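Local structure of KLLA0E08119p (Kluyveromyces lactis, 3VA7) at residues Leu384-Pro390 / Glu436-Cys442; Leu430-Asn435 / Leu449-Ser454; Val584-Ala588 / Gly771-Pro775; Asp689-Val693 / Leu704-Lys708. The protein probably carboxylates urea to urea-1-carboxylate with bicarbonate, ATP and a biotin cofactor, this chain being the urea carboxylase part of a longer bifunctional enzyme. One frame throughout, in Å; residues are numbered along the deposited sequence.

In the fold
Two neighbouring pairs of contacts illustrate how position in a fold decides what kind of bond does the joining. Contacts 1 and 2 lie in the biotin carboxylase C-terminal region and touch each other, and strand 438-440 links helix 423-435 to helix 446-454. Contacts 3 and 4 belong to carboxyltransferase subdomains A and B, with centres about 17 Å apart; Val693 of contact 4 packs on Leu773 and Thr774 of contact 3. Contact 3 is buried, whereas the others each combine buried and exposed residues. Strand pairs in contacts 1 and 4 bond through their backbones, the helices of contact 2 through side chains to carbonyls, and the irregular loop of contact 3 through a glutamine amide.

Contact 1: Leu384-Pro390 / Glu436-Cys442; sequences LTSVSFP and ETAVYGC
Phe389 and Val439 meet because of their first torsions. The bond from CA to CB of Phe389 points away from the partner strand, but with CG anti to the carbonyl carbon (chi1 -62°) the ring turns back toward it. Val439 places CG1 anti to its backbone N (chi1 169°), which leaves CG2 to meet the ring obliquely, 3.9 Å from Phe389 CE1. Thr437 OG1 sits at the ring edge, near its plane, while its hydroxyl is hydrogen-bonded to Ala433 O. Further along the same face, Leu384 CD2 reaches Val439 CG1 at 3.9 Å and packs 3.6 Å from Cys442 SG. The other face is more polar: Ser386 OG lies at the edge of the Tyr440 ring, 3.5 Å from Tyr440 CD2. Between the faces runs a two-stranded antiparallel pairing of the biotin carboxylase C-terminal region. Thr385 and Ser386 both face Tyr440, a classic beta bulge, in which Thr385 N bonds to Tyr440 O at 2.7 Å and Tyr440 N returns to Ser386 O at 3.0 Å. Beyond it, Ser388 and Ala438 exchange a reciprocal pair of backbone bonds. Replacing Phe389 with an alanine would probably leave Val439 CG2 and Thr437 CG2 without their aromatic cover and open a gap beside Val395, Thr397 and Ala414. The chemistry thus divides the labour: backbone amides set the register, and the apolar face packs this small sheet against its neighbours.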
loop_
_atom_site.group_PDB
_atom_site.type_symbol
_atom_site.label_atom_id
_atom_site.label_comp_id
_atom_site.label_asym_id
_atom_site.label_seq_id
_atom_site.Cartn_x
_atom_site.Cartn_y
_atom_site.Cartn_z
ATOM N N LEU A 384 -4.319 -6.363 5.851
ATOM C CA LEU A 384 -5.505 -6.392 5.043
ATOM C C LEU A 384 -5.807 -4.971 4.576
ATOM O O LEU A 384 -5.733 -4.010 5.333
ATOM C CB LEU A 384 -6.698 -7.019 5.771
ATOM C CG LEU A 384 -6.475 -8.461 6.206
ATOM C CD1 LEU A 384 -7.704 -8.985 6.853
ATOM C CD2 LEU A 384 -6.010 -9.387 5.071
ATOM N N THR A 385 -6.182 -4.870 3.314
ATOM C CA THR A 385 -6.154 -3.631 2.594
ATOM C C THR A 385 -7.571 -3.239 2.215
ATOM O O THR A 385 -7.894 -2.064 1.922
ATOM C CB THR A 385 -5.219 -3.850 1.364
ATOM O OG1 THR A 385 -4.085 -2.971 1.465
ATOM C CG2 THR A 385 -5.944 -3.800 0.003
ATOM N N SER A 386 -8.420 -4.246 2.217
ATOM C CA SER A 386 -9.801 -4.056 1.911
ATOM C C SER A 386 -10.476 -5.344 2.393
ATOM O O SER A 386 -9.994 -6.464 2.171
ATOM C CB SER A 386 -9.983 -3.773 0.401
ATOM O OG SER A 386 -11.204 -4.339 -0.082
ATOM N N VAL A 387 -11.575 -5.191 3.094
ATOM C CA VAL A 387 -12.223 -6.348 3.693
ATOM C C VAL A 387 -13.720 -6.165 3.508
ATOM O O VAL A 387 -14.312 -5.281 4.081
ATOM C CB VAL A 387 -11.852 -6.501 5.215
ATOM C CG1 VAL A 387 -12.603 -7.638 5.816
ATOM C CG2 VAL A 387 -10.311 -6.690 5.431
ATOM N N SER A 388 -14.318 -6.972 2.654
ATOM C CA SER A 388 -15.768 -6.944 2.532
ATOM C C SER A 388 -16.472 -8.304 2.707
ATOM O O SER A 388 -16.052 -9.328 2.130
ATOM C CB SER A 388 -16.172 -6.293 1.218
ATOM O OG SER A 388 -17.485 -5.762 1.367
ATOM N N PHE A 389 -17.544 -8.304 3.499
ATOM C CA PHE A 389 -18.337 -9.553 3.726
ATOM C C PHE A 389 -19.845 -9.388 3.402
ATOM O O PHE A 389 -20.438 -8.311 3.630
ATOM C CB PHE A 389 -18.214 -10.082 5.161
ATOM C CG PHE A 389 -16.800 -10.477 5.572
ATOM C CD1 PHE A 389 -16.177 -11.584 4.999
ATOM C CD2 PHE A 389 -16.109 -9.758 6.610
ATOM C CE1 PHE A 389 -14.873 -11.980 5.400
ATOM C CE2 PHE A 389 -14.793 -10.161 7.034
ATOM C CZ PHE A 389 -14.200 -11.276 6.423
ATOM N N PRO A 390 -20.471 -10.465 2.889
ATOM C CA PRO A 390 -21.913 -10.358 2.741
ATOM C C PRO A 390 -22.510 -10.057 4.102
ATOM O O PRO A 390 -22.297 -10.829 5.054
ATOM C CB PRO A 390 -22.322 -11.774 2.286
ATOM C CG PRO A 390 -21.197 -12.667 2.728
ATOM C CD PRO A 390 -19.970 -11.808 2.529
ATOM N N GLU A 436 -19.094 -13.002 -2.607
ATOM C CA GLU A 436 -19.406 -11.679 -2.174
ATOM C C GLU A 436 -18.377 -11.309 -1.104
ATOM O O GLU A 436 -18.402 -10.204 -0.538
ATOM C CB GLU A 436 -20.829 -11.708 -1.629
ATOM C CG GLU A 436 -21.729 -10.575 -2.026
ATOM C CD GLU A 436 -23.188 -10.976 -2.042
ATOM O OE1 GLU A 436 -23.917 -10.680 -1.095
ATOM O OE2 GLU A 436 -23.610 -11.571 -3.030
ATOM N N THR A 437 -17.453 -12.237 -0.857
ATOM C CA THR A 437 -16.401 -12.067 0.133
ATOM C C THR A 437 -15.153 -11.547 -0.561
ATOM O O THR A 437 -14.481 -12.277 -1.342
ATOM C CB THR A 437 -16.081 -13.415 0.849
ATOM O OG1 THR A 437 -17.129 -13.734 1.784
ATOM C CG2 THR A 437 -14.726 -13.357 1.603
ATOM N N ALA A 438 -14.836 -10.294 -0.275
ATOM C CA ALA A 438 -13.636 -9.682 -0.813
ATOM C C ALA A 438 -12.650 -9.281 0.300
ATOM O O ALA A 438 -12.877 -8.296 1.030
ATOM C CB ALA A 438 -13.997 -8.494 -1.671
ATOM N N VAL A 439 -11.573 -10.059 0.418
ATOM C CA VAL A 439 -10.501 -9.817 1.378
ATOM C C VAL A 439 -9.106 -9.769 0.699
ATOM O O VAL A 439 -8.674 -10.735 0.062
ATOM C CB VAL A 439 -10.530 -10.880 2.466
ATOM C CG1 VAL A 439 -9.243 -10.811 3.324
ATOM C CG2 VAL A 439 -11.810 -10.743 3.305
ATOM N N TYR A 440 -8.400 -8.644 0.845
ATOM C CA TYR A 440 -7.187 -8.409 0.072
ATOM C C TYR A 440 -6.071 -7.858 0.965
ATOM O O TYR A 440 -6.350 -7.128 1.910
ATOM C CB TYR A 440 -7.454 -7.434 -1.079
ATOM C CG TYR A 440 -8.617 -7.732 -2.033
ATOM C CD1 TYR A 440 -8.532 -8.743 -3.017
ATOM C CD2 TYR A 440 -9.769 -6.938 -2.012
ATOM C CE1 TYR A 440 -9.603 -8.991 -3.917
ATOM C CE2 TYR A 440 -10.828 -7.154 -2.901
ATOM C CZ TYR A 440 -10.748 -8.180 -3.840
ATOM O OH TYR A 440 -11.820 -8.370 -4.697
ATOM N N GLY A 441 -4.819 -8.220 0.673
ATOM C CA GLY A 441 -3.689 -7.857 1.536
ATOM C C GLY A 441 -2.866 -9.043 2.029
ATOM O O GLY A 441 -1.669 -8.908 2.364
ATOM N N CYS A 442 -3.540 -10.192 2.098
ATOM C CA CYS A 442 -2.977 -11.494 2.371
ATOM C C CYS A 442 -3.489 -12.407 1.295
ATOM O O CYS A 442 -4.552 -12.178 0.751
ATOM C CB CYS A 442 -3.558 -12.045 3.668
ATOM S SG CYS A 442 -2.931 -11.200 5.099
#

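Contact 2: Leu430-Asn435 / Leu449-Ser454; sequences LNQALN and LRSIAS
Arg450 holds Leu434 O side-on with two nitrogens, NH2 at 2.9 Å and NE at 3.1 Å from Leu434 O. Both approach from the same face of the carbonyl; NH2 is only moderately tilted from the carbonyl plane, whereas NE stands well above it. Asn431 makes the second polar link. Its ND2 donates to Ala453 O at 2.9 Å, a partner lying in the amide plane, and its OD1 accepts from Ser454 OG at 3.0 Å. Between these two polar clusters sits an apolar patch in which Leu434 CD1 touches Ala453 CB at 3.6 Å and also meets Leu449 CB. Leu430 CD2 adds its own touch on Ala453 CB, at 3.8 Å. The two helices run antiparallel, their axes 9.5 Å apart and at 166°, with Ala453 CB turned toward the other helix. The extended Arg450 chain runs from CG to NE, its CG against Leu434 CB, and so carries the guanidinium across to the last turn of helix 423-435. In the next shell Asn431 ND2 gives a second bond, to Ile427 O in its own helix, which helps to fix the amide. Leu430 in turn packs on strands 362-372 and 412-420 of the biotin carboxylase C-terminal region. In that last turn carbonyls run out of helical N-H partners, so the arginine probably supplies donors in their place; its positive charge is likely to sit well beside a helix C-terminal end.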
loop_
_atom_site.group_PDB
_atom_site.type_symbol
_atom_site.label_atom_id
_atom_site.label_comp_id
_atom_site.label_asym_id
_atom_site.label_seq_id
_atom_site.Cartn_x
_atom_site.Cartn_y
_atom_site.Cartn_z
ATOM N N LEU A 430 -24.221 -20.379 -0.018
ATOM C CA LEU A 430 -22.873 -20.373 0.444
ATOM C C LEU A 430 -21.998 -19.899 -0.704
ATOM O O LEU A 430 -21.042 -19.099 -0.494
ATOM C CB LEU A 430 -22.447 -21.758 0.953
ATOM C CG LEU A 430 -20.946 -21.908 1.112
ATOM C CD1 LEU A 430 -20.526 -21.121 2.341
ATOM C CD2 LEU A 430 -20.518 -23.363 1.175
ATOM N N ASN A 431 -22.331 -20.379 -1.908
ATOM C CA ASN A 431 -21.637 -19.934 -3.114
ATOM C C ASN A 431 -21.814 -18.414 -3.232
ATOM O O ASN A 431 -20.808 -17.711 -3.379
ATOM C CB ASN A 431 -22.029 -20.715 -4.383
ATOM C CG ASN A 431 -21.456 -22.160 -4.414
ATOM O OD1 ASN A 431 -20.288 -22.388 -4.742
ATOM N ND2 ASN A 431 -22.304 -23.134 -4.124
ATOM N N GLN A 432 -23.032 -17.887 -3.082
ATOM C CA GLN A 432 -23.178 -16.444 -3.196
ATOM C C GLN A 432 -22.292 -15.760 -2.137
ATOM O O GLN A 432 -21.496 -14.871 -2.481
ATOM C CB GLN A 432 -24.627 -15.922 -3.189
ATOM C CG GLN A 432 -24.709 -14.388 -3.531
ATOM C CD GLN A 432 -26.108 -13.653 -3.279
ATOM O OE1 GLN A 432 -27.156 -14.194 -3.585
ATOM N NE2 GLN A 432 -26.077 -12.391 -2.777
ATOM N N ALA A 433 -22.383 -16.188 -0.877
ATOM C CA ALA A 433 -21.557 -15.591 0.202
ATOM C C ALA A 433 -20.051 -15.562 -0.138
ATOM O O ALA A 433 -19.392 -14.541 0.001
ATOM C CB ALA A 433 -21.810 -16.300 1.566
ATOM N N LEU A 434 -19.533 -16.686 -0.582
ATOM C CA LEU A 434 -18.145 -16.770 -0.971
ATOM C C LEU A 434 -17.767 -15.789 -2.088
ATOM O O LEU A 434 -16.667 -15.209 -2.053
ATOM C CB LEU A 434 -17.785 -18.213 -1.368
ATOM C CG LEU A 434 -17.866 -19.138 -0.144
ATOM C CD1 LEU A 434 -17.439 -20.513 -0.456
ATOM C CD2 LEU A 434 -17.090 -18.580 1.023
ATOM N N ASN A 435 -18.699 -15.601 -3.037
ATOM C CA ASN A 435 -18.561 -14.714 -4.194
ATOM C C ASN A 435 -18.513 -13.258 -3.757
ATOM O O ASN A 435 -17.953 -12.394 -4.427
ATOM C CB ASN A 435 -19.753 -14.899 -5.148
ATOM C CG ASN A 435 -19.541 -16.043 -6.203
ATOM O OD1 ASN A 435 -18.731 -16.974 -6.044
ATOM N ND2 ASN A 435 -20.304 -15.945 -7.291
ATOM N N LEU A 449 -11.889 -22.351 -1.606
ATOM C CA LEU A 449 -13.229 -22.506 -1.035
ATOM C C LEU A 449 -14.306 -22.468 -2.096
ATOM O O LEU A 449 -15.238 -23.259 -2.035
ATOM C CB LEU A 449 -13.539 -21.414 0.016
ATOM C CG LEU A 449 -13.269 -21.594 1.513
ATOM C CD1 LEU A 449 -12.459 -22.827 1.829
ATOM C CD2 LEU A 449 -12.639 -20.333 2.086
ATOM N N ARG A 450 -14.181 -21.552 -3.051
ATOM C CA ARG A 450 -15.227 -21.288 -4.059
ATOM C C ARG A 450 -15.446 -22.492 -4.962
ATOM O O ARG A 450 -16.586 -22.945 -5.209
ATOM C CB ARG A 450 -14.830 -20.093 -4.917
ATOM C CG ARG A 450 -15.452 -18.805 -4.490
ATOM C CD ARG A 450 -14.566 -17.713 -4.944
ATOM N NE ARG A 450 -14.976 -16.458 -4.357
ATOM C CZ ARG A 450 -14.288 -15.334 -4.502
ATOM N NH1 ARG A 450 -13.172 -15.374 -5.207
ATOM N NH2 ARG A 450 -14.709 -14.185 -3.960
ATOM N N SER A 451 -14.312 -22.979 -5.438
ATOM C CA SER A 451 -14.190 -24.190 -6.192
ATOM C C SER A 451 -14.809 -25.405 -5.456
ATOM O O SER A 451 -15.589 -26.155 -6.063
ATOM C CB SER A 451 -12.717 -24.395 -6.528
ATOM O OG SER A 451 -12.411 -25.768 -6.490
ATOM N N ILE A 452 -14.486 -25.593 -4.167
ATOM C CA ILE A 452 -15.126 -26.677 -3.376
ATOM C C ILE A 452 -16.623 -26.469 -3.237
ATOM O O ILE A 452 -17.380 -27.271 -3.734
ATOM C CB ILE A 452 -14.512 -26.884 -2.012
ATOM C CG1 ILE A 452 -13.054 -27.309 -2.133
ATOM C CG2 ILE A 452 -15.281 -27.935 -1.257
ATOM C CD1 ILE A 452 -12.359 -27.305 -0.815
ATOM N N ALA A 453 -17.042 -25.366 -2.621
ATOM C CA ALA A 453 -18.472 -24.996 -2.530
ATOM C C ALA A 453 -19.217 -25.177 -3.854
ATOM O O ALA A 453 -20.429 -25.343 -3.887
ATOM C CB ALA A 453 -18.614 -23.562 -2.058
ATOM N N SER A 454 -18.473 -25.138 -4.947
ATOM C CA SER A 454 -19.056 -25.184 -6.303
ATOM C C SER A 454 -19.100 -26.535 -6.951
ATOM O O SER A 454 -19.761 -26.689 -7.967
ATOM C CB SER A 454 -18.241 -24.321 -7.247
ATOM O OG SER A 454 -18.892 -23.099 -7.256
#

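Contact 3: Val584-Ala588 / Gly771-Pro775; sequences VGCRA and GQLTP
Gly585 and Cys586 lie where the chain turns a corner in carboxyltransferase subdomains A and B, leading from strand 576-582 of one antiparallel sheet into strand 587-592 of another. Facing them is the irregular loop 771-775, which connects helix 767-770 to strand 778-783. With phi 84° and psi -174°, Gly585 adopts a backbone shape in which a beta carbon would press on the carbonyl oxygen before it; its bare CA instead makes a CA-H...O contact with Gln772 O at 3.3 Å. Where the loop offers no strand to pair with, a side chain takes over the part of a peptide group. The Gln772 chain bends at its second torsion (chi2 -62°) and brings its amide against the corner. OE1 accepts from two consecutive backbone donors, Cys586 N at 2.7 Å from Gln772 OE1 and Arg587 N at 2.9 Å from it. The NE2 of Gln772 gives a bond to Arg587 O at 2.6 Å, and Asp510 OD1 takes another from the same nitrogen, so both ends of the buried amide are satisfied and its rotation is fixed. Thr774 CG2 packs on Cys586 CB at 3.8 Å, while Thr774 OG1 is bonded to Lys661 NZ. Within the same segment, Cys586 SG lies over one face of the guanidinium of the next residue, Arg587, offset toward its rim. At the edge of that group, Arg587 NE donates almost straight to Gly771 O, 3.3 Å away and virtually in the guanidinium plane.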
loop_
_atom_site.group_PDB
_atom_site.type_symbol
_atom_site.label_atom_id
_atom_site.label_comp_id
_atom_site.label_asym_id
_atom_site.label_seq_id
_atom_site.Cartn_x
_atom_site.Cartn_y
_atom_site.Cartn_z
ATOM N N VAL A 584 17.228 -3.549 -25.959
ATOM C CA VAL A 584 17.118 -2.244 -26.569
ATOM C C VAL A 584 15.987 -1.608 -25.837
ATOM O O VAL A 584 14.917 -2.182 -25.783
ATOM C CB VAL A 584 16.804 -2.312 -28.122
ATOM C CG1 VAL A 584 17.128 -0.963 -28.783
ATOM C CG2 VAL A 584 17.556 -3.479 -28.821
ATOM N N GLY A 585 16.228 -0.434 -25.269
ATOM C CA GLY A 585 15.246 0.221 -24.395
ATOM C C GLY A 585 15.341 -0.291 -22.968
ATOM O O GLY A 585 16.228 -1.110 -22.661
ATOM N N CYS A 586 14.410 0.145 -22.116
ATOM C CA CYS A 586 14.375 -0.210 -20.695
ATOM C C CYS A 586 13.255 -1.160 -20.322
ATOM O O CYS A 586 13.418 -1.955 -19.393
ATOM C CB CYS A 586 14.201 1.074 -19.867
ATOM S SG CYS A 586 14.479 0.975 -18.054
ATOM N N ARG A 587 12.125 -1.088 -21.023
ATOM C CA ARG A 587 10.898 -1.643 -20.473
ATOM C C ARG A 587 10.125 -2.351 -21.557
ATOM O O ARG A 587 10.201 -1.908 -22.723
ATOM C CB ARG A 587 10.004 -0.518 -19.857
ATOM C CG ARG A 587 10.075 -0.442 -18.364
ATOM C CD ARG A 587 9.405 0.714 -17.681
ATOM N NE ARG A 587 10.333 1.804 -17.632
ATOM C CZ ARG A 587 10.900 2.297 -16.546
ATOM N NH1 ARG A 587 10.641 1.816 -15.348
ATOM N NH2 ARG A 587 11.754 3.297 -16.690
ATOM N N ALA A 588 9.380 -3.411 -21.189
ATOM C CA ALA A 588 8.431 -4.085 -22.076
ATOM C C ALA A 588 7.130 -4.370 -21.307
ATOM O O ALA A 588 7.082 -4.143 -20.095
ATOM C CB ALA A 588 9.013 -5.385 -22.591
ATOM N N GLY A 771 10.308 6.639 -20.889
ATOM C CA GLY A 771 10.201 5.259 -20.370
ATOM C C GLY A 771 11.111 4.174 -20.982
ATOM O O GLY A 771 11.020 2.995 -20.624
ATOM N N GLN A 772 11.976 4.551 -21.906
ATOM C CA GLN A 772 12.821 3.555 -22.548
ATOM C C GLN A 772 14.285 3.930 -22.418
ATOM O O GLN A 772 15.182 3.183 -22.862
ATOM C CB GLN A 772 12.398 3.318 -24.024
ATOM C CG GLN A 772 11.037 2.610 -24.213
ATOM C CD GLN A 772 11.021 1.217 -23.619
ATOM O OE1 GLN A 772 12.065 0.725 -23.228
ATOM N NE2 GLN A 772 9.837 0.565 -23.541
ATOM N N LEU A 773 14.522 5.086 -21.792
ATOM C CA LEU A 773 15.867 5.509 -21.445
ATOM C C LEU A 773 16.556 4.538 -20.430
ATOM O O LEU A 773 15.888 3.901 -19.624
ATOM C CB LEU A 773 15.849 6.952 -20.947
ATOM C CG LEU A 773 15.313 8.092 -21.845
ATOM C CD1 LEU A 773 15.457 9.461 -21.125
ATOM C CD2 LEU A 773 15.999 8.116 -23.218
ATOM N N THR A 774 17.867 4.345 -20.571
ATOM C CA THR A 774 18.647 3.489 -19.663
ATOM C C THR A 774 19.842 4.352 -19.376
ATOM O O THR A 774 20.145 5.235 -20.177
ATOM C CB THR A 774 19.112 2.127 -20.291
ATOM O OG1 THR A 774 19.733 2.361 -21.553
ATOM C CG2 THR A 774 17.948 1.146 -20.504
ATOM N N PRO A 775 20.522 4.132 -18.230
ATOM C CA PRO A 775 21.702 4.979 -17.919
ATOM C C PRO A 775 22.685 4.928 -19.048
ATOM O O PRO A 775 22.779 3.907 -19.722
ATOM C CB PRO A 775 22.295 4.346 -16.685
ATOM C CG PRO A 775 21.140 3.682 -16.022
ATOM C CD PRO A 775 20.145 3.267 -17.109
#

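Contact 4: Asp689-Val693 / Leu704-Lys708; sequences DKWKV and LIGPK
A beta hairpin, strands 691-698 and 701-705, brings Lys692 opposite Ile705 in a seven-stranded mixed sheet of carboxyltransferase subdomains A and B. The two form an antiparallel hydrogen-bonded pair: Lys692 N donates to Ile705 O at 2.7 Å, and Ile705 N to Lys692 O, both in the plane of the accepting carbonyl. Val693 and Leu704 follow as a non-hydrogen-bonded pair, their side chains on the other face of the sheet. Where the strands part, Trp691 packs against the other segment. With CG anti to its carbonyl carbon (chi1 -72°), it reaches across to residues 704-707. One face of the indole takes Pro707, the other Leu704 CD1, so the ring is held between them. Its NE1 is bonded to Phe686 O in helix 680-688. Swapping Trp691 for an alanine would probably open a gap between Leu704 and Pro707 and leave Phe686 O without that donor. Asp689, just beyond the helix, slides past the same proline, with OD1 3.7 Å from Pro707 CG. The proline meets the ring by a CH-pi contact: Pro707 CD stands 3.5 Å from the centroid of the six-membered ring of Trp691, only 15° off its normal.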
loop_
_atom_site.group_PDB
_atom_site.type_symbol
_atom_site.label_atom_id
_atom_site.label_comp_id
_atom_site.label_asym_id
_atom_site.label_seq_id
_atom_site.Cartn_x
_atom_site.Cartn_y
_atom_site.Cartn_z
ATOM N N ASP A 689 22.941 21.252 -26.674
ATOM C CA ASP A 689 23.688 20.079 -26.152
ATOM C C ASP A 689 22.876 18.800 -25.888
ATOM O O ASP A 689 21.638 18.838 -25.820
ATOM C CB ASP A 689 24.507 20.431 -24.914
ATOM C CG ASP A 689 25.403 21.618 -25.153
ATOM O OD1 ASP A 689 25.968 22.148 -24.160
ATOM O OD2 ASP A 689 25.497 22.056 -26.338
ATOM N N LYS A 690 23.600 17.683 -25.795
ATOM C CA LYS A 690 23.013 16.414 -25.481
ATOM C C LYS A 690 23.121 16.198 -24.003
ATOM O O LYS A 690 24.000 16.746 -23.347
ATOM C CB LYS A 690 23.700 15.276 -26.230
ATOM C CG LYS A 690 23.586 15.444 -27.695
ATOM C CD LYS A 690 23.245 14.191 -28.402
ATOM C CE LYS A 690 23.949 14.172 -29.783
ATOM N NZ LYS A 690 23.652 12.906 -30.557
ATOM N N TRP A 691 22.190 15.411 -23.489
ATOM C CA TRP A 691 22.097 15.107 -22.072
ATOM C C TRP A 691 22.310 13.618 -21.923
ATOM O O TRP A 691 21.771 12.835 -22.717
ATOM C CB TRP A 691 20.696 15.454 -21.557
ATOM C CG TRP A 691 20.462 16.936 -21.465
ATOM C CD1 TRP A 691 19.874 17.768 -22.423
ATOM C CD2 TRP A 691 20.826 17.775 -20.374
ATOM N NE1 TRP A 691 19.857 19.058 -21.961
ATOM C CE2 TRP A 691 20.435 19.098 -20.715
ATOM C CE3 TRP A 691 21.433 17.540 -19.141
ATOM C CZ2 TRP A 691 20.646 20.179 -19.860
ATOM C CZ3 TRP A 691 21.667 18.612 -18.295
ATOM C CH2 TRP A 691 21.268 19.919 -18.652
ATOM N N LYS A 692 23.073 13.240 -20.891
ATOM C CA LYS A 692 23.352 11.846 -20.603
ATOM C C LYS A 692 22.468 11.367 -19.435
ATOM O O LYS A 692 22.368 12.057 -18.417
ATOM C CB LYS A 692 24.831 11.737 -20.263
ATOM C CG LYS A 692 25.474 10.357 -20.348
ATOM C CD LYS A 692 26.992 10.568 -20.570
ATOM C CE LYS A 692 27.730 9.351 -21.201
ATOM N NZ LYS A 692 27.084 8.657 -22.392
ATOM N N VAL A 693 21.846 10.210 -19.578
ATOM C CA VAL A 693 21.032 9.628 -18.535
ATOM C C VAL A 693 21.853 9.044 -17.354
ATOM O O VAL A 693 22.730 8.172 -17.549
ATOM C CB VAL A 693 20.178 8.498 -19.120
ATOM C CG1 VAL A 693 19.272 7.864 -18.022
ATOM C CG2 VAL A 693 19.365 9.012 -20.253
ATOM N N LEU A 704 19.500 13.561 -15.329
ATOM C CA LEU A 704 20.274 13.869 -16.556
ATOM C C LEU A 704 21.624 14.462 -16.208
ATOM O O LEU A 704 21.749 15.183 -15.209
ATOM C CB LEU A 704 19.513 14.848 -17.472
ATOM C CG LEU A 704 18.126 14.384 -17.975
ATOM C CD1 LEU A 704 17.438 15.448 -18.765
ATOM C CD2 LEU A 704 18.168 13.094 -18.786
ATOM N N ILE A 705 22.635 14.152 -17.014
ATOM C CA ILE A 705 23.931 14.777 -16.861
ATOM C C ILE A 705 24.154 15.651 -18.100
ATOM O O ILE A 705 24.025 15.175 -19.233
ATOM C CB ILE A 705 25.082 13.716 -16.748
ATOM C CG1 ILE A 705 24.799 12.700 -15.608
ATOM C CG2 ILE A 705 26.421 14.432 -16.478
ATOM C CD1 ILE A 705 25.323 11.247 -15.833
ATOM N N GLY A 706 24.485 16.918 -17.881
ATOM C CA GLY A 706 24.895 17.788 -18.961
ATOM C C GLY A 706 25.295 19.166 -18.487
ATOM O O GLY A 706 25.741 19.354 -17.346
ATOM N N PRO A 707 25.127 20.160 -19.343
ATOM C CA PRO A 707 25.720 21.477 -19.043
ATOM C C PRO A 707 25.079 22.120 -17.840
ATOM O O PRO A 707 23.894 21.969 -17.633
ATOM C CB PRO A 707 25.416 22.301 -20.292
ATOM C CG PRO A 707 24.164 21.600 -20.947
ATOM C CD PRO A 707 24.152 20.169 -20.456
ATOM N N LYS A 708 25.858 22.872 -17.084
ATOM C CA LYS A 708 25.413 23.465 -15.839
ATOM C C LYS A 708 24.728 24.768 -16.117
ATOM O O LYS A 708 25.116 25.443 -17.005
ATOM C CB LYS A 708 26.611 23.647 -14.892
ATOM C CG LYS A 708 27.325 22.322 -14.552
ATOM C CD LYS A 708 26.363 21.183 -14.048
ATOM C CE LYS A 708 27.031 19.797 -14.057
ATOM N NZ LYS A 708 28.413 19.787 -13.406
#